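Long-range contact in yeast Cdc13 OB4 (Candida glabrata, PDB 3RMH), which forms the C-terminal OB-fold domain of a telomere protein, assembles as a dimer and, as part of the whole protein, probably supports DNA binding: residues 83-88 against 122-127. The protein carries 2 engineered substitutions. Sequence-based numbering, arbitrary orientation.
Sequences GDEVLT and CTIQEL. Engineered in segment 83-88: Val86 (natural residue Ala).
Gly83 meets the side chain of Gln125 just where helix 75-82 ends. Its phi is positive, which suits glycine, and the chain leaves the helix here. The CA of Gly83 lies 4.2 Å from Gln125 NE2. The backbones stay well apart, with 7.5 Å between the CA atoms of Gly83 and Thr123. Asp84 takes part through its backbone N, 4.0 Å from Gln125 NE2. Both are nitrogens, and this is a loose approach and not a hydrogen bond. The amide of Gln125 has its polar partner next door: NE2 donates a hydrogen bond to Leu82 O, at the end of helix 75-82. CG of Gln125 leaves CA on the side of the backbone N, opposite the carbonyl carbon (chi1 -66°). The chain then bends at chi2 (81°), which carries the amide over to the C-terminal end of helix 75-82.

Glu85 turns its CB toward helix 124-134. That CB touches the CG2 methyl of Ile124 at 4.2 Å and passes Gln125 NE2 at 4.4 Å. Its carboxylate forms a salt bridge with Arg128, one turn beyond Ile124. The same Glu85 side chain also touches Ile91. Ile124 is buried, packed on Phe81, Ile91 and Leu95.

The start of helix 124-134 is fixed from within. Thr123 is its N-cap, and OG1 accepts from Glu126 N at 3.0 Å with an N-H...O angle of 157°.

The contact is a small one at the surface of the OB-fold domain, joining the loop after helix 75-82 to the first turn of helix 124-134. Loose contacts make it up, one of them between aliphatic groups. The directional bonds end just outside the two segments, so these are linked through Leu82 and Arg128 rather than directly to each other.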
loop_
_atom_site.group_PDB
_atom_site.type_symbol
_atom_site.label_atom_id
_atom_site.label_comp_id
_atom_site.label_asym_id
_atom_site.label_seq_id
_atom_site.Cartn_x
_atom_site.Cartn_y
_atom_site.Cartn_z
ATOM N N GLY B 83 -19.097 15.314 -2.245
ATOM C CA GLY B 83 -20.309 16.106 -2.344
ATOM C C GLY B 83 -19.944 17.565 -2.578
ATOM O O GLY B 83 -19.153 17.869 -3.474
ATOM N N ASP B 84 -20.500 18.463 -1.766
ATOM C CA ASP B 84 -20.274 19.902 -1.912
ATOM C C ASP B 84 -19.074 20.384 -1.105
ATOM O O ASP B 84 -19.110 21.461 -0.511
ATOM C CB ASP B 84 -21.510 20.691 -1.465
ATOM C CG ASP B 84 -22.634 20.648 -2.480
ATOM O OD1 ASP B 84 -22.353 20.767 -3.691
ATOM O OD2 ASP B 84 -23.803 20.502 -2.063
ATOM N N GLU B 85 -18.015 19.587 -1.080
ATOM C CA GLU B 85 -16.849 19.910 -0.270
ATOM C C GLU B 85 -15.590 19.915 -1.128
ATOM O O GLU B 85 -15.426 19.066 -1.998
ATOM C CB GLU B 85 -16.710 18.893 0.868
ATOM C CG GLU B 85 -15.693 19.262 1.928
ATOM C CD GLU B 85 -16.213 20.308 2.897
ATOM O OE1 GLU B 85 -17.445 20.397 3.087
ATOM O OE2 GLU B 85 -15.383 21.038 3.468
ATOM N N VAL B 86 -14.703 20.870 -0.881
ATOM C CA VAL B 86 -13.448 20.949 -1.621
ATOM C C VAL B 86 -12.440 19.928 -1.090
ATOM O O VAL B 86 -12.326 19.731 0.120
ATOM C CB VAL B 86 -12.843 22.366 -1.538
ATOM C CG1 VAL B 86 -12.666 22.783 -0.085
ATOM C CG2 VAL B 86 -11.521 22.423 -2.283
ATOM N N LEU B 87 -11.720 19.278 -2.001
ATOM C CA LEU B 87 -10.753 18.253 -1.627
ATOM C C LEU B 87 -9.463 18.864 -1.077
ATOM O O LEU B 87 -8.609 19.312 -1.843
ATOM C CB LEU B 87 -10.427 17.349 -2.821
ATOM C CG LEU B 87 -9.411 16.232 -2.551
ATOM C CD1 LEU B 87 -9.856 15.330 -1.398
ATOM C CD2 LEU B 87 -9.154 15.397 -3.803
ATOM N N THR B 88 -9.333 18.884 0.249
ATOM C CA THR B 88 -8.086 19.280 0.907
ATOM C C THR B 88 -7.757 18.292 2.016
ATOM O O THR B 88 -8.643 17.598 2.509
ATOM C CB THR B 88 -8.179 20.673 1.533
ATOM O OG1 THR B 88 -9.249 20.698 2.486
ATOM C CG2 THR B 88 -8.427 21.723 0.465
ATOM N N CYS B 122 -19.451 5.681 0.831
ATOM C CA CYS B 122 -18.673 6.413 1.819
ATOM C C CYS B 122 -18.624 7.877 1.394
ATOM O O CYS B 122 -18.301 8.177 0.244
ATOM C CB CYS B 122 -17.267 5.821 1.890
ATOM S SG CYS B 122 -16.196 6.568 3.117
ATOM N N THR B 123 -18.971 8.789 2.301
ATOM C CA THR B 123 -18.894 10.214 1.998
ATOM C C THR B 123 -18.275 10.953 3.171
ATOM O O THR B 123 -18.308 10.464 4.305
ATOM C CB THR B 123 -20.274 10.847 1.677
ATOM O OG1 THR B 123 -21.080 10.901 2.865
ATOM C CG2 THR B 123 -21.006 10.076 0.573
ATOM N N ILE B 124 -17.704 12.125 2.914
ATOM C CA ILE B 124 -17.111 12.905 4.022
ATOM C C ILE B 124 -18.187 13.379 5.006
ATOM O O ILE B 124 -17.957 13.427 6.223
ATOM C CB ILE B 124 -16.258 14.095 3.517
ATOM C CG1 ILE B 124 -15.550 14.797 4.687
ATOM C CG2 ILE B 124 -17.114 15.097 2.732
ATOM C CD1 ILE B 124 -14.451 13.959 5.336
ATOM N N GLN B 125 -19.367 13.717 4.494
ATOM C CA GLN B 125 -20.473 14.106 5.369
ATOM C C GLN B 125 -20.866 12.966 6.300
ATOM O O GLN B 125 -21.089 13.178 7.488
ATOM C CB GLN B 125 -21.693 14.581 4.574
ATOM C CG GLN B 125 -21.471 15.866 3.796
ATOM C CD GLN B 125 -20.760 15.644 2.469
ATOM O OE1 GLN B 125 -20.506 14.506 2.058
ATOM N NE2 GLN B 125 -20.438 16.737 1.788
ATOM N N GLU B 126 -20.948 11.753 5.768
ATOM C CA GLU B 126 -21.307 10.615 6.601
ATOM C C GLU B 126 -20.240 10.290 7.662
ATOM O O GLU B 126 -20.580 9.931 8.779
ATOM C CB GLU B 126 -21.598 9.389 5.740
ATOM C CG GLU B 126 -22.512 8.400 6.424
ATOM C CD GLU B 126 -21.757 7.516 7.383
ATOM O OE1 GLU B 126 -20.548 7.304 7.143
ATOM O OE2 GLU B 126 -22.368 7.033 8.364
ATOM N N LEU B 127 -18.955 10.387 7.308
ATOM C CA LEU B 127 -17.890 10.143 8.281
ATOM C C LEU B 127 -17.932 11.207 9.364
ATOM O O LEU B 127 -17.667 10.930 10.538
ATOM C CB LEU B 127 -16.507 10.139 7.607
ATOM C CG LEU B 127 -16.197 8.946 6.694
ATOM C CD1 LEU B 127 -14.888 9.146 5.927
ATOM C CD2 LEU B 127 -16.169 7.646 7.485
#